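Local coordinates for mannan endo-1,6-alpha-mannosidase (Chaetomium thermophilum, PDB 6RY0), which probably cleaves or transfers alpha-1,6-mannosidic linkages, as a calcium-binding family 76 transglycosidase that helps move GPI-anchored glycoproteins into the fungal cell wall, at residues 190-195 and 247-252; 241-246 and 257-262; 91-96 and 401-406. All coordinates share one frame; numbering follows the deposited sequence.

Interaction 1 (190-195 and 247-252)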
ATOM      1  N   GLY A 190       5.132 -11.560 -17.227  1.00 18.38           N
ATOM      2  CA  GLY A 190       3.931 -11.144 -16.536  1.00 16.01           C
ATOM      3  C   GLY A 190       3.143 -10.055 -17.250  1.00 13.28           C
ATOM      4  O   GLY A 190       2.086  -9.656 -16.772  1.00 12.63           O
ATOM      5  N   TYR A 191       3.641  -9.590 -18.397  1.00 13.01           N
ATOM      6  CA  TYR A 191       2.915  -8.586 -19.169  1.00 11.81           C
ATOM      7  C   TYR A 191       1.563  -9.122 -19.642  1.00 10.97           C
ATOM      8  O   TYR A 191       0.643  -8.352 -19.867  1.00 10.90           O
ATOM      9  CB  TYR A 191       3.746  -8.147 -20.360  1.00 13.18           C
ATOM     10  CG  TYR A 191       3.187  -6.982 -21.159  1.00 12.89           C
ATOM     11  CD1 TYR A 191       3.226  -5.671 -20.667  1.00 12.48           C
ATOM     12  CD2 TYR A 191       2.674  -7.186 -22.423  1.00 13.44           C
ATOM     13  CE1 TYR A 191       2.758  -4.605 -21.431  1.00 13.04           C
ATOM     14  CE2 TYR A 191       2.209  -6.137 -23.183  1.00 13.40           C
ATOM     15  CZ  TYR A 191       2.253  -4.849 -22.690  1.00 13.75           C
ATOM     16  OH  TYR A 191       1.782  -3.809 -23.479  1.00 15.71           O
ATOM     17  N   ASN A 192       1.443 -10.442 -19.776  1.00 11.17           N
ATOM     18  CA  ASN A 192       0.195 -11.076 -20.173  1.00 11.34           C
ATOM     19  C   ASN A 192      -0.805 -11.297 -19.034  1.00 10.56           C
ATOM     20  O   ASN A 192      -1.887 -11.808 -19.280  1.00 11.05           O
ATOM     21  CB  ASN A 192       0.490 -12.422 -20.849  1.00 13.43           C
ATOM     22  CG  ASN A 192       1.098 -13.456 -19.895  1.00 15.94           C
ATOM     23  OD1 ASN A 192       1.762 -13.138 -18.930  1.00 17.63           O
ATOM     24  ND2 ASN A 192       0.873 -14.720 -20.192  1.00 18.98           N
ATOM     25  N   TYR A 193      -0.455 -10.901 -17.813  1.00 10.10           N
ATOM     26  CA  TYR A 193      -1.320 -11.084 -16.657  1.00  9.94           C
ATOM     27  C   TYR A 193      -1.954  -9.742 -16.302  1.00  9.60           C
ATOM     28  O   TYR A 193      -1.256  -8.789 -15.956  1.00 11.50           O
ATOM     29  CB  TYR A 193      -0.494 -11.609 -15.487  1.00 10.45           C
ATOM     30  CG  TYR A 193      -1.247 -12.116 -14.276  1.00 10.65           C
ATOM     31  CD1 TYR A 193      -2.267 -13.048 -14.398  1.00 12.43           C
ATOM     32  CD2 TYR A 193      -0.872 -11.747 -12.980  1.00 10.83           C
ATOM     33  CE1 TYR A 193      -2.918 -13.555 -13.272  1.00 12.30           C
ATOM     34  CE2 TYR A 193      -1.520 -12.260 -11.862  1.00 11.35           C
ATOM     35  CZ  TYR A 193      -2.532 -13.175 -12.013  1.00 11.83           C
ATOM     36  OH  TYR A 193      -3.199 -13.719 -10.934  1.00 13.09           O
ATOM     37  N   LYS A 194      -3.271  -9.652 -16.412  1.00  8.95           N
ATOM     38  CA  LYS A 194      -3.990  -8.462 -15.959  1.00  9.43           C
ATOM     39  C   LYS A 194      -4.489  -8.775 -14.561  1.00 10.00           C
ATOM     40  O   LYS A 194      -5.368  -9.610 -14.376  1.00 10.63           O
ATOM     41  CB  LYS A 194      -5.126  -8.095 -16.903  1.00  9.38           C
ATOM     42  CG  LYS A 194      -4.641  -7.505 -18.228  1.00  9.62           C
ATOM     43  CD  LYS A 194      -5.699  -6.911 -19.111  1.00 10.09           C
ATOM     44  CE  LYS A 194      -5.043  -6.068 -20.177  1.00  9.82           C
ATOM     45  NZ  LYS A 194      -6.031  -5.320 -21.023  1.00 10.43           N
ATOM     46  N   ASN A 195      -3.871  -8.153 -13.572  1.00 10.52           N
ATOM     47  CA  ASN A 195      -4.120  -8.535 -12.220  1.00 10.51           C
ATOM     48  C   ASN A 195      -4.809  -7.456 -11.418  1.00  9.33           C
ATOM     49  O   ASN A 195      -4.845  -6.278 -11.768  1.00  9.71           O
ATOM     50  CB  ASN A 195      -2.877  -9.047 -11.539  1.00 11.41           C
ATOM     51  CG  ASN A 195      -1.768  -8.069 -11.460  1.00 11.45           C
ATOM     52  OD1 ASN A 195      -1.823  -6.941 -11.967  1.00 14.04           O
ATOM     53  ND2 ASN A 195      -0.710  -8.488 -10.799  1.00 12.96           N
ATOM     54  N   HIS A 247      -5.259 -14.030 -17.298  1.00 10.04           N
ATOM     55  CA  HIS A 247      -4.341 -13.794 -18.404  1.00 10.48           C
ATOM     56  C   HIS A 247      -5.051 -13.409 -19.688  1.00  9.87           C
ATOM     57  O   HIS A 247      -6.118 -13.957 -20.044  1.00 10.28           O
ATOM     58  CB  HIS A 247      -3.496 -15.034 -18.674  1.00 12.09           C
ATOM     59  CG  HIS A 247      -2.573 -15.377 -17.552  1.00 13.68           C
ATOM     60  ND1 HIS A 247      -2.933 -16.233 -16.538  1.00 14.88           N
ATOM     61  CD2 HIS A 247      -1.308 -14.978 -17.280  1.00 15.49           C
ATOM     62  CE1 HIS A 247      -1.927 -16.351 -15.687  1.00 16.07           C
ATOM     63  NE2 HIS A 247      -0.929 -15.593 -16.112  1.00 16.65           N
ATOM     64  N   VAL A 248      -4.406 -12.534 -20.460  1.00  9.86           N
ATOM     65  CA  VAL A 248      -5.011 -12.060 -21.696  1.00 10.20           C
ATOM     66  C   VAL A 248      -5.261 -13.159 -22.718  1.00 10.51           C
ATOM     67  O   VAL A 248      -6.235 -13.096 -23.452  1.00 11.27           O
ATOM     68  CB  VAL A 248      -4.186 -10.911 -22.327  1.00 11.29           C
ATOM     69  CG1 VAL A 248      -4.103  -9.759 -21.367  1.00 11.28           C
ATOM     70  CG2 VAL A 248      -2.849 -11.370 -22.784  1.00 13.17           C
ATOM     71  N   GLU A 249      -4.418 -14.182 -22.782  0.92 10.81           N
ATOM     72  CA  GLU A 249      -4.618 -15.265 -23.737  0.92 12.17           C
ATOM     73  C   GLU A 249      -5.922 -16.013 -23.510  0.92 11.63           C
ATOM     74  O   GLU A 249      -6.380 -16.707 -24.404  0.92 13.03           O
ATOM     75  CB  GLU A 249      -3.473 -16.280 -23.642  0.92 15.11           C
ATOM     76  CG  GLU A 249      -2.122 -15.753 -23.978  0.92 18.45           C
ATOM     77  CD  GLU A 249      -1.348 -15.211 -22.796  0.92 18.59           C
ATOM     78  OE1 GLU A 249      -1.942 -14.829 -21.768  0.92 15.52           O
ATOM     79  OE2 GLU A 249      -0.107 -15.155 -22.919  0.92 20.38           O
ATOM     80  N   HIS A 250      -6.478 -15.920 -22.302  1.00 10.92           N
ATOM     81  CA  HIS A 250      -7.754 -16.541 -21.981  1.00 11.24           C
ATOM     82  C   HIS A 250      -8.856 -15.517 -21.799  1.00 10.54           C
ATOM     83  O   HIS A 250      -9.869 -15.805 -21.145  1.00 11.29           O
ATOM     84  CB  HIS A 250      -7.622 -17.397 -20.725  1.00 12.46           C
ATOM     85  CG  HIS A 250      -6.616 -18.468 -20.876  1.00 15.16           C
ATOM     86  ND1 HIS A 250      -6.743 -19.449 -21.831  1.00 18.25           N
ATOM     87  CD2 HIS A 250      -5.456 -18.709 -20.230  1.00 16.91           C
ATOM     88  CE1 HIS A 250      -5.698 -20.253 -21.760  1.00 19.73           C
ATOM     89  NE2 HIS A 250      -4.905 -19.830 -20.794  1.00 19.60           N
ATOM     90  N   ASN A 251      -8.659 -14.314 -22.318  1.00 10.45           N
ATOM     91  CA  ASN A 251      -9.642 -13.255 -22.129  1.00 10.72           C
ATOM     92  C   ASN A 251      -9.902 -13.001 -20.650  1.00 10.60           C
ATOM     93  O   ASN A 251     -10.987 -12.584 -20.251  1.00 11.39           O
ATOM     94  CB  ASN A 251     -10.965 -13.538 -22.852  1.00 12.35           C
ATOM     95  CG  ASN A 251     -10.828 -13.538 -24.344  1.00 14.46           C
ATOM     96  OD1 ASN A 251     -10.087 -12.769 -24.941  1.00 15.82           O
ATOM     97  ND2 ASN A 251     -11.597 -14.384 -24.964  1.00 16.86           N
ATOM     98  N   CYS A 252      -8.869 -13.240 -19.845  1.00  9.94           N
ATOM     99  CA  CYS A 252      -8.908 -13.010 -18.394  1.00 10.42           C
ATOM    100  C   CYS A 252      -9.863 -13.942 -17.650  1.00 11.77           C
ATOM    101  O   CYS A 252     -10.135 -13.714 -16.454  1.00 13.00           O
ATOM    102  CB  CYS A 252      -9.170 -11.529 -18.050  1.00 10.58           C
ATOM    103  SG  CYS A 252      -7.833 -10.421 -18.623  1.00 10.48           S
TER
HETATM  104  O   HOH W   1       2.268 -14.334 -16.041  1.00 39.91           O
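Asn192 carries both direct hydrogen bonds between 190-195 and 247-252. Its O accepts from Val248 N at 2.9 Å, a nearly straight bond (166° at the hydrogen), and its ND2 donates to Glu249 OE2, also at 2.9 Å. The second bond lies close to the amide plane and uses the syn lone pair of OE2, while amide and carboxylate stand almost perpendicular. A chi1 of 66° places the amide between the backbone N and carbonyl carbon; Glu249, bent at chi2, brings its carboxylate back to meet it. A water donates to Asn192 OD1 and lies in the plane of the His247 ring, with only a weak bond to NE2. Tyr193 CD1 sits over one face of that ring, 3.3 Å from His247 NE2; the planes meet at 37°, so the pair is oblique. His247 ND1 is hydrogen-bonded to Asp254, and Tyr193 OH to Asp244. Farther out, the extended Lys194 runs across Val248 (CG to CG1, 3.9 Å) and passes the SG of Cys252, which is disulfide-bonded to Cys176. Tyr193 and His247 form a non-hydrogen-bonded pair, CA atoms 4.4 Å apart, in the two-stranded antiparallel sheet 193-195/245-247, whose first strand leads directly into helix 196-213 through the N-cap Asn195.

Interaction 2 (241-246 and 257-262)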
ATOM      1  N   ALA A 241     -15.608 -11.408  -2.532  1.00  7.62           N
ATOM      2  CA  ALA A 241     -14.216 -11.797  -2.537  1.00  7.58           C
ATOM      3  C   ALA A 241     -13.492 -11.098  -3.679  1.00  7.02           C
ATOM      4  O   ALA A 241     -14.092 -10.782  -4.704  1.00  7.91           O
ATOM      5  CB  ALA A 241     -14.095 -13.299  -2.716  1.00  8.58           C
ATOM      6  N   VAL A 242     -12.190 -10.906  -3.510  1.00  6.95           N
ATOM      7  CA  VAL A 242     -11.374 -10.220  -4.500  1.00  6.93           C
ATOM      8  C   VAL A 242     -10.200 -11.107  -4.884  1.00  6.71           C
ATOM      9  O   VAL A 242      -9.288 -11.379  -4.078  1.00  7.43           O
ATOM     10  CB  VAL A 242     -10.917  -8.841  -4.003  1.00  7.05           C
ATOM     11  CG1 VAL A 242     -10.061  -8.155  -5.075  1.00  7.56           C
ATOM     12  CG2 VAL A 242     -12.123  -7.972  -3.644  1.00  7.32           C
ATOM     13  N   TYR A 243     -10.273 -11.632  -6.096  1.00  6.92           N
ATOM     14  CA  TYR A 243      -9.328 -12.589  -6.625  1.00  7.43           C
ATOM     15  C   TYR A 243      -8.090 -11.881  -7.204  1.00  7.53           C
ATOM     16  O   TYR A 243      -7.988 -10.666  -7.192  1.00  7.85           O
ATOM     17  CB  TYR A 243     -10.043 -13.434  -7.692  1.00  7.93           C
ATOM     18  CG  TYR A 243     -11.297 -14.108  -7.155  1.00  7.99           C
ATOM     19  CD1 TYR A 243     -11.259 -14.857  -5.996  1.00  8.62           C
ATOM     20  CD2 TYR A 243     -12.502 -13.956  -7.810  1.00  8.51           C
ATOM     21  CE1 TYR A 243     -12.400 -15.463  -5.509  1.00  9.69           C
ATOM     22  CE2 TYR A 243     -13.650 -14.547  -7.333  1.00  9.44           C
ATOM     23  CZ  TYR A 243     -13.598 -15.310  -6.160  1.00  9.74           C
ATOM     24  OH  TYR A 243     -14.714 -15.930  -5.636  1.00 10.97           O
ATOM     25  N   ASP A 244      -7.148 -12.675  -7.670  1.00  8.14           N
ATOM     26  CA  ASP A 244      -5.826 -12.149  -7.977  1.00  8.58           C
ATOM     27  C   ASP A 244      -5.654 -11.629  -9.403  1.00  8.26           C
ATOM     28  O   ASP A 244      -4.953 -10.644  -9.596  1.00  9.07           O
ATOM     29  CB  ASP A 244      -4.746 -13.195  -7.679  1.00  9.29           C
ATOM     30  CG  ASP A 244      -3.374 -12.566  -7.620  1.00 10.98           C
ATOM     31  OD1 ASP A 244      -3.155 -11.824  -6.623  1.00 12.60           O
ATOM     32  OD2 ASP A 244      -2.548 -12.736  -8.549  1.00 12.57           O
ATOM     33  N   GLY A 245      -6.238 -12.265 -10.396  1.00  8.99           N
ATOM     34  CA  GLY A 245      -6.035 -11.841 -11.778  1.00  9.17           C
ATOM     35  C   GLY A 245      -6.363 -12.931 -12.779  1.00  9.56           C
ATOM     36  O   GLY A 245      -6.892 -13.972 -12.389  1.00 10.84           O
ATOM     37  N   GLY A 246      -6.057 -12.648 -14.041  1.00  9.99           N
ATOM     38  CA  GLY A 246      -6.288 -13.574 -15.131  1.00 10.24           C
ATOM     39  C   GLY A 246      -5.395 -13.170 -16.295  1.00  9.50           C
ATOM     40  O   GLY A 246      -4.807 -12.082 -16.286  1.00  9.92           O
ATOM     41  N   ARG A 257      -7.915 -17.526  -8.214  1.00 10.99           N
ATOM     42  CA  ARG A 257      -8.817 -17.191  -7.123  0.63 10.73           C
ATOM     43  C   ARG A 257      -8.118 -17.056  -5.765  1.00 10.00           C
ATOM     44  O   ARG A 257      -8.781 -16.935  -4.743  1.00 10.31           O
ATOM     45  CB  ARG A 257     -10.078 -18.086  -7.096  0.63 12.79           C
ATOM     46  CG  ARG A 257     -11.055 -17.796  -8.299  0.63 14.56           C
ATOM     47  CD  ARG A 257     -12.366 -18.604  -8.254  0.63 16.53           C
ATOM     48  NE  ARG A 257     -13.258 -18.248  -9.371  0.63 18.72           N
ATOM     49  CZ  ARG A 257     -13.146 -18.719 -10.610  0.63 21.11           C
ATOM     50  NH1 ARG A 257     -12.179 -19.575 -10.913  0.63 22.55           N
ATOM     51  NH2 ARG A 257     -13.988 -18.319 -11.562  0.63 21.74           N
ATOM     52  N   ALA A 258      -6.786 -16.997  -5.760  1.00  9.93           N
ATOM     53  CA  ALA A 258      -6.098 -16.650  -4.518  1.00 10.25           C
ATOM     54  C   ALA A 258      -6.581 -15.283  -4.050  1.00  8.87           C
ATOM     55  O   ALA A 258      -6.649 -14.335  -4.823  1.00  9.50           O
ATOM     56  CB  ALA A 258      -4.587 -16.613  -4.714  1.00 11.48           C
ATOM     57  N   GLN A 259      -6.869 -15.201  -2.766  1.00  8.21           N
ATOM     58  CA  GLN A 259      -7.390 -14.007  -2.092  1.00  7.87           C
ATOM     59  C   GLN A 259      -6.330 -13.421  -1.172  1.00  7.56           C
ATOM     60  O   GLN A 259      -6.186 -13.848  -0.025  1.00  8.72           O
ATOM     61  CB  GLN A 259      -8.645 -14.336  -1.313  1.00  8.26           C
ATOM     62  CG  GLN A 259      -9.841 -14.699  -2.194  1.00  8.52           C
ATOM     63  CD  GLN A 259     -11.040 -15.077  -1.347  1.00 10.00           C
ATOM     64  OE1 GLN A 259     -11.560 -14.220  -0.580  1.00 11.30           O
ATOM     65  NE2 GLN A 259     -11.487 -16.272  -1.459  1.00 10.77           N
ATOM     66  N   PHE A 260      -5.582 -12.439  -1.680  1.00  7.54           N
ATOM     67  CA  PHE A 260      -4.590 -11.749  -0.881  1.00  7.48           C
ATOM     68  C   PHE A 260      -5.241 -10.554  -0.201  1.00  7.18           C
ATOM     69  O   PHE A 260      -6.007  -9.795  -0.830  1.00  7.68           O
ATOM     70  CB  PHE A 260      -3.398 -11.319  -1.730  1.00  8.30           C
ATOM     71  CG  PHE A 260      -2.600 -12.482  -2.241  1.00  9.19           C
ATOM     72  CD1 PHE A 260      -1.737 -13.142  -1.393  1.00 10.40           C
ATOM     73  CD2 PHE A 260      -2.743 -12.948  -3.526  1.00 10.97           C
ATOM     74  CE1 PHE A 260      -1.031 -14.234  -1.825  1.00 12.52           C
ATOM     75  CE2 PHE A 260      -2.034 -14.056  -3.968  1.00 13.17           C
ATOM     76  CZ  PHE A 260      -1.191 -14.689  -3.117  1.00 13.48           C
ATOM     77  N   SER A 261      -4.912 -10.359   1.072  1.00  6.99           N
ATOM     78  CA  SER A 261      -5.611  -9.376   1.880  1.00  7.33           C
ATOM     79  C   SER A 261      -5.529  -7.976   1.291  1.00  7.78           C
ATOM     80  O   SER A 261      -6.510  -7.219   1.318  1.00  8.19           O
ATOM     81  CB  SER A 261      -5.031  -9.393   3.285  1.00  7.73           C
ATOM     82  OG  SER A 261      -3.694  -8.947   3.326  1.00  7.54           O
ATOM     83  N   TYR A 262      -4.369  -7.622   0.758  1.00  8.10           N
ATOM     84  CA  TYR A 262      -4.167  -6.244   0.301  1.00  8.68           C
ATOM     85  C   TYR A 262      -5.005  -5.910  -0.919  1.00  7.49           C
ATOM     86  O   TYR A 262      -5.233  -4.735  -1.168  1.00  7.93           O
ATOM     87  CB  TYR A 262      -2.676  -5.920   0.082  1.00 11.11           C
ATOM     88  CG  TYR A 262      -1.993  -6.432  -1.183  1.00 12.33           C
ATOM     89  CD1 TYR A 262      -2.337  -7.642  -1.797  1.00 13.09           C
ATOM     90  CD2 TYR A 262      -0.974  -5.696  -1.753  1.00 14.16           C
ATOM     91  CE1 TYR A 262      -1.686  -8.104  -2.929  1.00 14.89           C
ATOM     92  CE2 TYR A 262      -0.314  -6.175  -2.885  1.00 15.05           C
ATOM     93  CZ  TYR A 262      -0.687  -7.368  -3.487  1.00 15.77           C
ATOM     94  OH  TYR A 262      -0.069  -7.836  -4.621  1.00 18.07           O
TER
HETATM   95  O   HOH W   2      -8.561 -10.256  -1.677  1.00  8.54           O
HETATM   96  O   HOH W   3      -6.460 -11.593  -4.367  1.00  9.02           O
HETATM   97  O   HOH W   4      -1.105 -10.139  -6.473  1.00 35.41           O
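Tyr243 turns one ring face to the aliphatic chain of Arg257. In the conformer given, one of two deposited, Arg257 CG lies 3.8 Å from the Tyr243 ring centroid and 12° off the ring normal, which meets the geometry of a CH-pi contact. The chain runs on, extended, past the ring, leaving Arg257 CZ 5.7 Å from the same centroid, at most a weak cation-pi attraction; these Arg257 contacts, above all that of the distant guanidinium, are established for this conformer alone. Gln259 CG approaches Tyr243 CD1 obliquely at 4.1 Å, and beyond it the Gln259 side chain reaches the methyl of Ala241 (CD to CB, 3.8 Å). The phenol OH is held by Asp236.

Asp244 presents an edge contact instead. With CG opposite the backbone N (chi1 -164°), OD1 comes to the rim of the Phe260 ring near its plane, 3.3 Å from CD2, where an aromatic ring is electropositive. Carboxylate and ring are inclined at 69°. OD1 also accepts from a water at 2.7 Å that lies beside Tyr262 OH, while OD2 has its partner in Tyr193.

Two waters bridge the backbones. One donates to Val242 O at 2.9 Å and to Ala258 O at 2.8 Å and accepts from Phe260 N; the second joins Val242 O to Phe260 O. They thus join 241-246 to the chain as it enters helix 261-278, with Phe260 at the N-cap, in what is probably the (alpha/alpha)6 barrel of family 76.

Interaction 3 (91-96 and 401-406)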
ATOM      1  N   HIS A  91       2.349  10.899  10.976  1.00  7.75           N
ATOM      2  CA  HIS A  91       0.994  11.425  11.016  1.00  7.90           C
ATOM      3  C   HIS A  91       0.226  10.962  12.255  1.00  8.11           C
ATOM      4  O   HIS A  91      -0.575  11.698  12.809  1.00  9.20           O
ATOM      5  CB  HIS A  91       0.304  10.998   9.723  1.00  8.20           C
ATOM      6  CG  HIS A  91      -1.155  11.265   9.626  1.00  8.20           C
ATOM      7  ND1 HIS A  91      -1.684  12.523   9.542  1.00  9.05           N
ATOM      8  CD2 HIS A  91      -2.196  10.411   9.493  1.00  8.79           C
ATOM      9  CE1 HIS A  91      -2.998  12.437   9.378  1.00  9.79           C
ATOM     10  NE2 HIS A  91      -3.340  11.158   9.347  1.00  9.27           N
ATOM     11  N   LEU A  92       0.407   9.694  12.618  1.00  8.04           N
ATOM     12  CA  LEU A  92      -0.344   9.049  13.684  1.00  8.14           C
ATOM     13  C   LEU A  92       0.221   9.357  15.065  1.00  9.09           C
ATOM     14  O   LEU A  92      -0.501   9.387  16.048  1.00 10.16           O
ATOM     15  CB  LEU A  92      -0.345   7.535  13.447  1.00  8.31           C
ATOM     16  CG  LEU A  92      -1.262   7.121  12.289  1.00  9.02           C
ATOM     17  CD1 LEU A  92      -0.857   5.778  11.723  1.00  8.60           C
ATOM     18  CD2 LEU A  92      -2.703   7.114  12.692  1.00  9.96           C
ATOM     19  N   THR A  93       1.545   9.533  15.162  1.00  9.34           N
ATOM     20  CA  THR A  93       2.216   9.671  16.448  1.00  9.89           C
ATOM     21  C   THR A  93       2.738  11.067  16.757  1.00 10.97           C
ATOM     22  O   THR A  93       2.955  11.386  17.907  1.00 12.54           O
ATOM     23  CB  THR A  93       3.412   8.702  16.562  1.00  9.74           C
ATOM     24  OG1 THR A  93       4.459   9.138  15.697  1.00  9.83           O
ATOM     25  CG2 THR A  93       3.033   7.259  16.361  1.00 10.06           C
ATOM     26  N   GLY A  94       2.952  11.879  15.734  1.00 10.85           N
ATOM     27  CA  GLY A  94       3.598  13.152  15.899  1.00 11.59           C
ATOM     28  C   GLY A  94       5.106  13.105  16.015  1.00 12.28           C
ATOM     29  O   GLY A  94       5.728  14.133  16.198  1.00 14.77           O
ATOM     30  N   ASP A  95       5.692  11.926  15.914  1.00 11.09           N
ATOM     31  CA  ASP A  95       7.145  11.772  16.044  1.00 11.01           C
ATOM     32  C   ASP A  95       7.795  12.014  14.688  1.00 10.83           C
ATOM     33  O   ASP A  95       7.601  11.190  13.793  1.00 10.28           O
ATOM     34  CB  ASP A  95       7.456  10.352  16.519  1.00 11.16           C
ATOM     35  CG  ASP A  95       8.924  10.070  16.616  1.00 11.04           C
ATOM     36  OD1 ASP A  95       9.742  11.026  16.514  1.00 11.66           O
ATOM     37  OD2 ASP A  95       9.279   8.879  16.796  1.00 11.84           O
ATOM     38  N   PRO A  96       8.579  13.103  14.538  1.00 10.95           N
ATOM     39  CA  PRO A  96       9.179  13.436  13.238  1.00 11.88           C
ATOM     40  C   PRO A  96      10.589  12.880  13.079  1.00 11.32           C
ATOM     41  O   PRO A  96      11.250  13.260  12.131  1.00 12.13           O
ATOM     42  CB  PRO A  96       9.211  14.965  13.278  1.00 12.37           C
ATOM     43  CG  PRO A  96       9.573  15.238  14.736  1.00 12.87           C
ATOM     44  CD  PRO A  96       8.851  14.171  15.535  1.00 12.27           C
ATOM     45  N   SER A 401      -1.529   2.513  13.809  0.75  6.65           N
ATOM     46  CA  SER A 401      -2.879   2.796  13.379  0.75  6.79           C
ATOM     47  C   SER A 401      -3.898   2.685  14.516  0.75  7.09           C
ATOM     48  O   SER A 401      -5.019   3.191  14.370  0.75  7.13           O
ATOM     49  CB  SER A 401      -3.250   1.914  12.192  0.75  6.89           C
ATOM     50  OG  SER A 401      -2.495   2.310  11.058  0.75  8.05           O
ATOM     51  N   LEU A 402      -3.513   2.122  15.676  1.00  7.39           N
ATOM     52  CA  LEU A 402      -4.371   2.201  16.851  1.00  8.22           C
ATOM     53  C   LEU A 402      -4.625   3.645  17.277  1.00  8.79           C
ATOM     54  O   LEU A 402      -5.543   3.882  18.042  1.00 10.43           O
ATOM     55  CB  LEU A 402      -3.757   1.440  18.033  1.00  8.22           C
ATOM     56  CG  LEU A 402      -3.672  -0.072  17.861  1.00  8.53           C
ATOM     57  CD1 LEU A 402      -2.934  -0.651  19.037  1.00  9.48           C
ATOM     58  CD2 LEU A 402      -5.054  -0.725  17.698  1.00  9.60           C
ATOM     59  N   LEU A 403      -3.819   4.590  16.802  1.00  8.43           N
ATOM     60  CA  LEU A 403      -3.985   5.980  17.130  1.00  9.01           C
ATOM     61  C   LEU A 403      -4.870   6.743  16.153  1.00  8.60           C
ATOM     62  O   LEU A 403      -4.964   7.966  16.235  1.00  9.28           O
ATOM     63  CB  LEU A 403      -2.618   6.660  17.258  1.00  9.65           C
ATOM     64  CG  LEU A 403      -1.695   6.035  18.321  1.00 10.94           C
ATOM     65  CD1 LEU A 403      -0.254   6.531  18.120  1.00 13.36           C
ATOM     66  CD2 LEU A 403      -2.201   6.321  19.717  1.00 12.69           C
ATOM     67  N   ILE A 404      -5.539   6.052  15.241  1.00  8.21           N
ATOM     68  CA  ILE A 404      -6.307   6.730  14.200  1.00  8.27           C
ATOM     69  C   ILE A 404      -7.375   7.656  14.790  1.00  9.42           C
ATOM     70  O   ILE A 404      -7.640   8.683  14.206  1.00 10.14           O
ATOM     71  CB  ILE A 404      -6.899   5.709  13.199  1.00  8.58           C
ATOM     72  CG1 ILE A 404      -7.381   6.389  11.911  1.00  8.84           C
ATOM     73  CG2 ILE A 404      -8.015   4.876  13.803  1.00 10.03           C
ATOM     74  CD1 ILE A 404      -6.265   6.821  11.003  1.00  9.26           C
ATOM     75  N   GLU A 405      -7.974   7.317  15.934  0.87  9.88           N
ATOM     76  CA  GLU A 405      -9.027   8.152  16.509  0.87 12.76           C
ATOM     77  C   GLU A 405      -8.531   9.553  16.833  0.87 12.63           C
ATOM     78  O   GLU A 405      -9.327  10.477  16.938  0.87 14.93           O
ATOM     79  CB  GLU A 405      -9.623   7.480  17.772  0.87 14.71           C
ATOM     80  CG  GLU A 405      -8.563   7.176  18.936  0.87 17.80           C
ATOM     81  CD  GLU A 405      -9.166   6.590  20.229  0.87 19.06           C
ATOM     82  OE1 GLU A 405      -8.785   5.451  20.616  0.87 19.40           O
ATOM     83  OE2 GLU A 405      -9.996   7.283  20.874  0.87 20.66           O
ATOM     84  N   TYR A 406      -7.233   9.709  17.050  1.00 11.64           N
ATOM     85  CA  TYR A 406      -6.630  10.981  17.394  1.00 12.41           C
ATOM     86  C   TYR A 406      -6.078  11.742  16.198  1.00 12.55           C
ATOM     87  O   TYR A 406      -5.651  12.888  16.340  1.00 14.32           O
ATOM     88  CB  TYR A 406      -5.482  10.778  18.391  1.00 13.14           C
ATOM     89  CG  TYR A 406      -5.821   9.951  19.624  1.00 14.63           C
ATOM     90  CD1 TYR A 406      -6.588  10.449  20.637  1.00 17.02           C
ATOM     91  CD2 TYR A 406      -5.319   8.672  19.768  1.00 15.16           C
ATOM     92  CE1 TYR A 406      -6.867   9.667  21.765  1.00 18.35           C
ATOM     93  CE2 TYR A 406      -5.571   7.906  20.858  1.00 17.20           C
ATOM     94  CZ  TYR A 406      -6.348   8.394  21.863  1.00 18.74           C
ATOM     95  OH  TYR A 406      -6.632   7.627  22.975  1.00 20.82           O
TER
HETATM   96  O   HOH W   5      -3.064  10.113  15.951  1.00 13.92           O
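Leu92 and Leu403, with Thr93 and Ile404, meet through branched aliphatic groups, so no ring or amide face takes part in this contact. The flat group beside it, the Tyr406 ring, has Glu405 CG over the centre of one face, 3.6 Å above the plane, and makes a cation-pi contact with Lys33. The setting is probably the (alpha/alpha)6 barrel of family 76: the end of helix 76-93 meets the turn that follows helix 389-401. These segments stand 305 residues apart, and the contact joins early and late parts of the chain, consistent with the closing of a ring of helices.

Leu92 is the centre of the packing. Its side chain, with CG opposite the carbonyl carbon (chi1 -73°), spreads two methyls over the 401-406 turn: CD2 rests 3.9 Å from Ile404 CA and 4.0 Å from Ile404 CD1, while CD1 faces Ser401. Leu403 CD1 lies 3.5 Å from Leu92 O and 3.8 Å from Thr93 CG2, and the Leu403 side chain also packs on Ile36 and Leu37 of helix 33-48. Ile404 packs in addition on Ala332 and Gln336 of helix 323-337 and on Leu346 of helix 342-358.

Thr93 divides its two branches by function. CG2 goes to Leu403, whereas OG1 accepts from Asp95 N in an ST turn (162° at the hydrogen) and is also hydrogen-bonded to Tyr89 O. Past Thr93, Gly94 leaves the helix with positive phi. Leu403, inside the type I turn from Ser401 to Ile404, shares a water with Leu92: the water donates to Leu92 O at 2.7 Å and to Leu403 O at 2.9 Å.

Overall arrangement
Interactions 1 and 2 share the two-stranded sheet 193-195/245-247 and touch directly, through a side-chain bond between them and through the backbone, where Lys194 N meets Gly246 O at 2.9 Å. Their segments alternate along the chain, and both are only partly buried. Interaction 1 has direct hydrogen bonds beside an oblique ring pair, whereas interaction 2 relies on ring contacts and bridging waters. Interaction 3 lies on the other side of the chain's centre, its centre about 40 Å from that of interaction 1 and 30 Å from that of interaction 2. It is a buried contact between the end of helix 76-93 and the turn after helix 389-401, made of aliphatic groups with one bridging water, and its two segments enclose the other contacts in sequence.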